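Local coordinates for protein galectin (Xenopus laevis, PDB 3WUC) that probably binds beta-galactosides such as lactose, as a skin lectin of the galectin family, and is seen here with a galactose-glucose glycan, at residues L65-E79 against G107-E119. Residues are numbered along the deposited sequence; the frame is centred on the assembly and turned at random.
With GAL (beta-D-galactopyranose), chain D; GLC (alpha-D-glucopyranose), chain C; MLA (malonic acid), chain H.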
loop_
_atom_site.group_PDB
_atom_site.type_symbol
_atom_site.label_atom_id
_atom_site.label_comp_id
_atom_site.label_asym_id
_atom_site.label_seq_id
_atom_site.Cartn_x
_atom_site.Cartn_y
_atom_site.Cartn_z
ATOM N N LEU B 65 -18.364 -18.147 9.404
ATOM C CA LEU B 65 -17.000 -18.677 9.459
ATOM C C LEU B 65 -17.054 -20.199 9.659
ATOM O O LEU B 65 -17.879 -20.743 10.399
ATOM C CB LEU B 65 -16.162 -18.053 10.550
ATOM C CG LEU B 65 -15.995 -16.540 10.624
ATOM C CD1 LEU B 65 -15.165 -16.314 11.839
ATOM C CD2 LEU B 65 -15.403 -15.843 9.380
ATOM N N ASN B 66 -16.133 -20.909 8.992
ATOM C CA ASN B 66 -16.056 -22.344 9.267
ATOM C C ASN B 66 -14.646 -22.789 8.963
ATOM O O ASN B 66 -13.833 -22.001 8.505
ATOM C CB ASN B 66 -17.086 -23.116 8.390
ATOM C CG ASN B 66 -17.550 -24.404 9.039
ATOM O OD1 ASN B 66 -16.948 -24.919 9.986
ATOM N ND2 ASN B 66 -18.634 -24.953 8.439
ATOM N N SER B 67 -14.389 -24.045 9.275
ATOM C CA SER B 67 -13.184 -24.744 8.860
ATOM C C SER B 67 -13.583 -25.936 8.010
ATOM O O SER B 67 -14.703 -26.371 7.993
ATOM C CB SER B 67 -12.456 -25.202 10.096
ATOM O OG SER B 67 -13.291 -25.942 10.994
ATOM N N LYS B 68 -12.602 -26.478 7.287
ATOM C CA LYS B 68 -12.933 -27.643 6.415
ATOM C C LYS B 68 -11.722 -28.585 6.577
ATOM O O LYS B 68 -10.530 -28.168 6.622
ATOM C CB LYS B 68 -12.993 -27.205 4.971
ATOM C CG LYS B 68 -13.778 -28.158 4.114
ATOM C CD LYS B 68 -13.936 -27.668 2.686
ATOM C CE LYS B 68 -15.081 -28.371 1.947
ATOM N NZ LYS B 68 -15.148 -28.086 0.512
ATOM N N GLN B 69 -11.990 -29.894 6.847
ATOM C CA GLN B 69 -10.918 -30.885 6.932
ATOM C C GLN B 69 -11.215 -32.066 6.082
ATOM O O GLN B 69 -12.336 -32.576 6.079
ATOM C CB GLN B 69 -10.673 -31.355 8.315
ATOM C CG GLN B 69 -10.364 -30.238 9.333
ATOM C CD GLN B 69 -10.376 -30.759 10.832
ATOM O OE1 GLN B 69 -9.507 -31.510 11.250
ATOM N NE2 GLN B 69 -11.255 -30.212 11.651
ATOM N N ASN B 70 -10.254 -32.424 5.250
ATOM C CA ASN B 70 -10.460 -33.546 4.311
ATOM C C ASN B 70 -11.739 -33.341 3.494
ATOM O O ASN B 70 -12.501 -34.288 3.216
ATOM C CB ASN B 70 -10.474 -34.890 5.089
ATOM C CG ASN B 70 -9.293 -35.014 6.041
ATOM O OD1 ASN B 70 -8.150 -35.075 5.571
ATOM N ND2 ASN B 70 -9.529 -35.031 7.310
ATOM N N ASP B 71 -11.992 -32.102 3.041
ATOM C CA ASP B 71 -13.124 -31.696 2.311
ATOM C C ASP B 71 -14.518 -31.855 2.978
ATOM O O ASP B 71 -15.561 -31.824 2.292
ATOM C CB ASP B 71 -13.176 -32.371 0.915
ATOM C CG ASP B 71 -13.644 -31.445 -0.196
ATOM O OD1 ASP B 71 -13.278 -30.215 -0.168
ATOM O OD2 ASP B 71 -14.212 -31.929 -1.213
ATOM N N VAL B 72 -14.493 -31.853 4.295
ATOM C CA VAL B 72 -15.714 -31.868 5.049
ATOM C C VAL B 72 -15.789 -30.627 5.978
ATOM O O VAL B 72 -14.858 -30.379 6.741
ATOM C CB VAL B 72 -15.767 -33.068 5.916
ATOM C CG1 VAL B 72 -17.051 -33.161 6.662
ATOM C CG2 VAL B 72 -15.699 -34.273 5.008
ATOM N N TRP B 73 -16.881 -29.949 5.857
ATOM C CA TRP B 73 -17.092 -28.726 6.692
ATOM C C TRP B 73 -17.369 -29.091 8.150
ATOM O O TRP B 73 -17.966 -30.127 8.434
ATOM C CB TRP B 73 -18.257 -27.961 6.173
ATOM C CG TRP B 73 -18.110 -27.330 4.830
ATOM C CD1 TRP B 73 -18.729 -27.684 3.685
ATOM C CD2 TRP B 73 -17.251 -26.229 4.485
ATOM N NE1 TRP B 73 -18.355 -26.908 2.643
ATOM C CE2 TRP B 73 -17.422 -25.988 3.115
ATOM C CE3 TRP B 73 -16.343 -25.435 5.218
ATOM C CZ2 TRP B 73 -16.758 -24.919 2.423
ATOM C CZ3 TRP B 73 -15.639 -24.415 4.508
ATOM C CH2 TRP B 73 -15.833 -24.214 3.144
ATOM N N ASP B 74 -16.893 -28.244 9.055
ATOM C CA ASP B 74 -17.050 -28.415 10.520
ATOM C C ASP B 74 -18.304 -27.557 10.875
ATOM O O ASP B 74 -19.164 -27.387 10.050
ATOM C CB ASP B 74 -15.790 -28.039 11.273
ATOM C CG ASP B 74 -14.562 -28.965 10.947
ATOM O OD1 ASP B 74 -14.778 -30.202 11.015
ATOM O OD2 ASP B 74 -13.387 -28.511 10.634
ATOM N N ILE B 75 -18.351 -27.067 12.142
ATOM C CA ILE B 75 -19.561 -26.314 12.591
ATOM C C ILE B 75 -19.412 -24.801 12.284
ATOM O O ILE B 75 -18.392 -24.249 12.622
ATOM C CB ILE B 75 -19.730 -26.547 14.126
ATOM C CG1 ILE B 75 -19.936 -28.019 14.422
ATOM C CG2 ILE B 75 -20.853 -25.723 14.635
ATOM C CD1 ILE B 75 -19.960 -28.349 15.871
ATOM N N GLU B 76 -20.440 -24.238 11.705
ATOM C CA GLU B 76 -20.439 -22.817 11.339
ATOM C C GLU B 76 -20.463 -21.961 12.600
ATOM O O GLU B 76 -21.174 -22.225 13.580
ATOM C CB GLU B 76 -21.606 -22.489 10.496
ATOM C CG GLU B 76 -21.526 -22.992 9.072
ATOM C CD GLU B 76 -22.751 -22.836 8.229
ATOM O OE1 GLU B 76 -23.832 -22.299 8.658
ATOM O OE2 GLU B 76 -22.612 -23.179 7.054
ATOM N N LYS B 77 -19.719 -20.882 12.575
ATOM C CA LYS B 77 -19.840 -19.778 13.540
ATOM C C LYS B 77 -20.394 -18.579 12.808
ATOM O O LYS B 77 -19.976 -18.209 11.705
ATOM C CB LYS B 77 -18.444 -19.479 14.056
ATOM C CG LYS B 77 -18.475 -18.280 15.041
ATOM C CD LYS B 77 -17.088 -17.971 15.576
ATOM C CE LYS B 77 -17.181 -17.002 16.751
ATOM N NZ LYS B 77 -15.970 -17.099 17.606
ATOM N N LYS B 78 -21.400 -17.922 13.367
ATOM C CA LYS B 78 -22.022 -16.839 12.660
ATOM C C LYS B 78 -21.835 -15.533 13.439
ATOM O O LYS B 78 -21.877 -15.551 14.695
ATOM C CB LYS B 78 -23.500 -17.101 12.441
ATOM C CG LYS B 78 -23.790 -18.390 11.664
ATOM C CD LYS B 78 -25.270 -18.615 11.446
ATOM C CE LYS B 78 -25.613 -19.928 10.780
ATOM N NZ LYS B 78 -26.935 -19.893 10.076
ATOM N N GLU B 79 -21.598 -14.479 12.716
ATOM C CA GLU B 79 -21.402 -13.100 13.257
ATOM C C GLU B 79 -22.404 -12.174 12.510
ATOM O O GLU B 79 -22.536 -12.129 11.270
ATOM C CB GLU B 79 -19.962 -12.642 12.986
ATOM C CG GLU B 79 -19.580 -11.205 13.232
ATOM C CD GLU B 79 -19.887 -10.744 14.659
ATOM O OE1 GLU B 79 -20.636 -9.742 14.817
ATOM O OE2 GLU B 79 -19.435 -11.458 15.586
ATOM N N GLY B 107 -13.653 -2.108 12.188
ATOM C CA GLY B 107 -12.916 -2.137 13.405
ATOM C C GLY B 107 -13.237 -3.207 14.406
ATOM O O GLY B 107 -12.507 -3.315 15.385
ATOM N N LYS B 108 -14.253 -4.074 14.140
ATOM C CA LYS B 108 -14.518 -5.234 14.969
ATOM C C LYS B 108 -13.625 -6.393 14.627
ATOM O O LYS B 108 -13.081 -6.447 13.544
ATOM C CB LYS B 108 -15.949 -5.643 14.813
ATOM C CG LYS B 108 -17.015 -4.615 15.272
ATOM C CD LYS B 108 -18.397 -5.157 14.892
ATOM C CE LYS B 108 -19.546 -4.272 15.359
ATOM N NZ LYS B 108 -19.696 -3.125 14.445
ATOM N N GLU B 109 -13.410 -7.243 15.585
ATOM C CA GLU B 109 -12.635 -8.460 15.380
ATOM C C GLU B 109 -13.483 -9.664 15.730
ATOM O O GLU B 109 -14.409 -9.648 16.586
ATOM C CB GLU B 109 -11.452 -8.474 16.279
ATOM C CG GLU B 109 -10.633 -7.253 16.341
ATOM C CD GLU B 109 -9.571 -7.393 17.410
ATOM O OE1 GLU B 109 -9.709 -8.263 18.318
ATOM O OE2 GLU B 109 -8.576 -6.645 17.295
ATOM N N ILE B 110 -13.223 -10.736 15.019
ATOM C CA ILE B 110 -13.913 -11.984 15.242
ATOM C C ILE B 110 -12.841 -13.010 15.585
ATOM O O ILE B 110 -12.014 -13.312 14.742
ATOM C CB ILE B 110 -14.656 -12.352 13.973
ATOM C CG1 ILE B 110 -15.459 -11.139 13.536
ATOM C CG2 ILE B 110 -15.573 -13.562 14.175
ATOM C CD1 ILE B 110 -16.402 -10.748 14.633
ATOM N N PRO B 111 -12.843 -13.565 16.811
ATOM C CA PRO B 111 -11.880 -14.679 17.107
ATOM C C PRO B 111 -12.336 -15.953 16.417
ATOM O O PRO B 111 -13.544 -16.210 16.269
ATOM C CB PRO B 111 -11.919 -14.814 18.649
ATOM C CG PRO B 111 -13.241 -14.211 19.018
ATOM C CD PRO B 111 -13.704 -13.209 17.985
ATOM N N PHE B 112 -11.392 -16.747 15.962
ATOM C CA PHE B 112 -11.727 -18.021 15.386
ATOM C C PHE B 112 -10.609 -18.966 15.765
ATOM O O PHE B 112 -9.497 -18.955 15.203
ATOM C CB PHE B 112 -11.948 -17.933 13.832
ATOM C CG PHE B 112 -12.658 -19.086 13.257
ATOM C CD1 PHE B 112 -13.944 -19.476 13.636
ATOM C CD2 PHE B 112 -11.999 -19.915 12.362
ATOM C CE1 PHE B 112 -14.593 -20.589 13.135
ATOM C CE2 PHE B 112 -12.640 -20.999 11.809
ATOM C CZ PHE B 112 -13.931 -21.396 12.207
ATOM N N THR B 113 -10.856 -19.840 16.746
ATOM C CA THR B 113 -9.778 -20.697 17.242
ATOM C C THR B 113 -9.393 -21.714 16.171
ATOM O O THR B 113 -10.294 -22.195 15.442
ATOM C CB THR B 113 -10.280 -21.510 18.475
ATOM O OG1 THR B 113 -10.714 -20.598 19.462
ATOM C CG2 THR B 113 -9.187 -22.320 19.047
ATOM N N CYS B 114 -8.085 -22.044 16.055
ATOM C CA CYS B 114 -7.664 -23.063 15.130
ATOM C C CYS B 114 -8.333 -24.412 15.521
ATOM O O CYS B 114 -8.138 -24.835 16.663
ATOM C CB CYS B 114 -6.177 -23.251 15.118
ATOM S SG CYS B 114 -5.316 -21.904 14.265
ATOM N N ARG B 115 -9.109 -24.981 14.632
ATOM C CA ARG B 115 -9.808 -26.261 14.944
ATOM C C ARG B 115 -8.967 -27.482 14.728
ATOM O O ARG B 115 -9.349 -28.556 15.139
ATOM C CB ARG B 115 -11.011 -26.354 14.138
ATOM C CG ARG B 115 -12.007 -25.340 14.775
ATOM C CD ARG B 115 -13.149 -25.208 13.885
ATOM N NE ARG B 115 -14.285 -24.560 14.531
ATOM C CZ ARG B 115 -15.434 -24.359 13.898
ATOM N NH1 ARG B 115 -16.467 -23.770 14.549
ATOM N NH2 ARG B 115 -15.553 -24.691 12.616
ATOM N N PHE B 116 -7.853 -27.329 14.027
ATOM C CA PHE B 116 -6.867 -28.416 13.838
ATOM C C PHE B 116 -5.466 -27.829 13.904
ATOM O O PHE B 116 -5.330 -26.630 13.693
ATOM C CB PHE B 116 -7.104 -29.234 12.547
ATOM C CG PHE B 116 -7.141 -28.426 11.260
ATOM C CD1 PHE B 116 -5.980 -28.146 10.551
ATOM C CD2 PHE B 116 -8.335 -27.909 10.771
ATOM C CE1 PHE B 116 -6.034 -27.381 9.366
ATOM C CE2 PHE B 116 -8.381 -27.204 9.592
ATOM C CZ PHE B 116 -7.230 -26.912 8.922
ATOM N N PRO B 117 -4.432 -28.613 14.256
ATOM C CA PRO B 117 -3.110 -28.066 14.362
ATOM C C PRO B 117 -2.599 -27.602 12.989
ATOM O O PRO B 117 -2.772 -28.311 11.947
ATOM C CB PRO B 117 -2.272 -29.231 14.918
ATOM C CG PRO B 117 -3.267 -29.975 15.767
ATOM C CD PRO B 117 -4.491 -29.944 14.929
ATOM N N ILE B 118 -2.094 -26.386 12.970
ATOM C CA ILE B 118 -1.509 -25.826 11.724
ATOM C C ILE B 118 -0.442 -24.822 12.077
ATOM O O ILE B 118 -0.612 -24.041 12.929
ATOM C CB ILE B 118 -2.588 -25.208 10.818
ATOM C CG1 ILE B 118 -1.971 -24.689 9.504
ATOM C CG2 ILE B 118 -3.342 -24.155 11.600
ATOM C CD1 ILE B 118 -3.035 -24.451 8.443
ATOM N N GLU B 119 0.714 -24.883 11.435
ATOM C CA GLU B 119 1.799 -23.953 11.731
ATOM C C GLU B 119 2.048 -22.982 10.574
ATOM O O GLU B 119 2.647 -21.992 10.787
ATOM C CB GLU B 119 3.099 -24.653 12.107
ATOM C CG GLU B 119 3.026 -25.169 13.588
ATOM C CD GLU B 119 2.696 -24.031 14.642
ATOM O OE1 GLU B 119 3.421 -22.972 14.733
ATOM O OE2 GLU B 119 1.715 -24.175 15.418
HETATM C C1 GAL D . -22.219 -24.326 2.834
HETATM C C2 GAL D . -21.836 -23.637 1.551
HETATM C C3 GAL D . -20.333 -23.604 1.392
HETATM C C4 GAL D . -19.707 -23.026 2.656
HETATM C C5 GAL D . -20.230 -23.820 3.875
HETATM C C6 GAL D . -19.654 -23.245 5.152
HETATM O O2 GAL D . -22.378 -24.446 0.477
HETATM O O3 GAL D . -19.959 -22.978 0.196
HETATM O O4 GAL D . -19.969 -21.602 2.741
HETATM O O5 GAL D . -21.640 -23.676 3.927
HETATM O O6 GAL D . -20.165 -23.880 6.312
HETATM C C1 GLC C . -26.723 -25.619 5.355
HETATM C C2 GLC C . -26.060 -24.321 5.842
HETATM C C3 GLC C . -25.224 -23.780 4.675
HETATM C C4 GLC C . -24.238 -24.778 4.055
HETATM C C5 GLC C . -24.978 -26.077 3.699
HETATM C C6 GLC C . -23.978 -27.168 3.297
HETATM O O1 GLC C . -27.606 -25.197 4.347
HETATM O O2 GLC C . -27.050 -23.376 6.187
HETATM O O3 GLC C . -24.450 -22.694 5.234
HETATM O O4 GLC C . -23.634 -24.181 2.882
HETATM O O5 GLC C . -25.766 -26.525 4.832
HETATM O O6 GLC C . -22.870 -27.552 4.169
HETATM C C1 MLA H . -14.432 -20.466 17.687
HETATM O O1A MLA H . -13.380 -19.854 17.990
HETATM O O1B MLA H . -15.537 -20.047 18.160
HETATM C C2 MLA H . -14.345 -21.814 16.921
HETATM C C3 MLA H . -14.531 -23.020 17.874
HETATM O O3A MLA H . -14.435 -22.844 19.101
HETATM O O3B MLA H . -14.725 -24.178 17.450
#
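Phe112, Leu65 and Ile110 meet where strand 109-113 lies face to face with strand 65-69, their axes 9.0 Å apart and 20° from parallel, while strand 77-79 runs antiparallel to strand 109-113. No backbone-to-backbone hydrogen bond joins the two segments, and side chains fill the gap. Leu65 sets its CB over one face of the Phe112 ring, a CH-pi contact 4.2 Å from the centroid, and its CD1 reaches Ile110 CG2; branched and aromatic carbon suits this buried interface. With CG anti to the backbone N (chi1 178°) and every later torsion extended, Lys77 runs past the edge of Phe112, laying CD in the ring plane, until NZ hydrogen-bonds Pro111 O at 2.9 Å. Its aliphatic stem thus follows the ring edge while the charged NZ finds oxygen acceptors.

Arg115, likewise extended, spans the gap at the other end. Its guanidinium covers Phe112 CZ with one face and spends its edge on acceptors: NH1 and NH2 grip Ile75 O end-on, NH1 at 2.8 Å, and NH2 also donates almost straight (175°) to Ser67 OG. NH2 makes a weak bond to Asn66 OD1 as well, which meets the guanidinium edge although the amide plane stands nearly perpendicular to it. Behind it, Asp74 OD2 accepts from both Ser67 OG and Gln69 NE2, fixing the serine hydroxyl; Gln69 also lays CG against Phe116 CD2 at 3.4 Å.

Asn66 links this network to the sugar, because its ND2 donates to galactose O6 at 2.8 Å, while Glu76 OE2 accepts from that same O6 and from glucose O3. Arg115 NE and Lys77 NZ also hold malonic acid, probably from the crystallisation liquor. Two packed sheets, with galactose on the outer side of one against Trp73, characterise the galectin beta-sandwich.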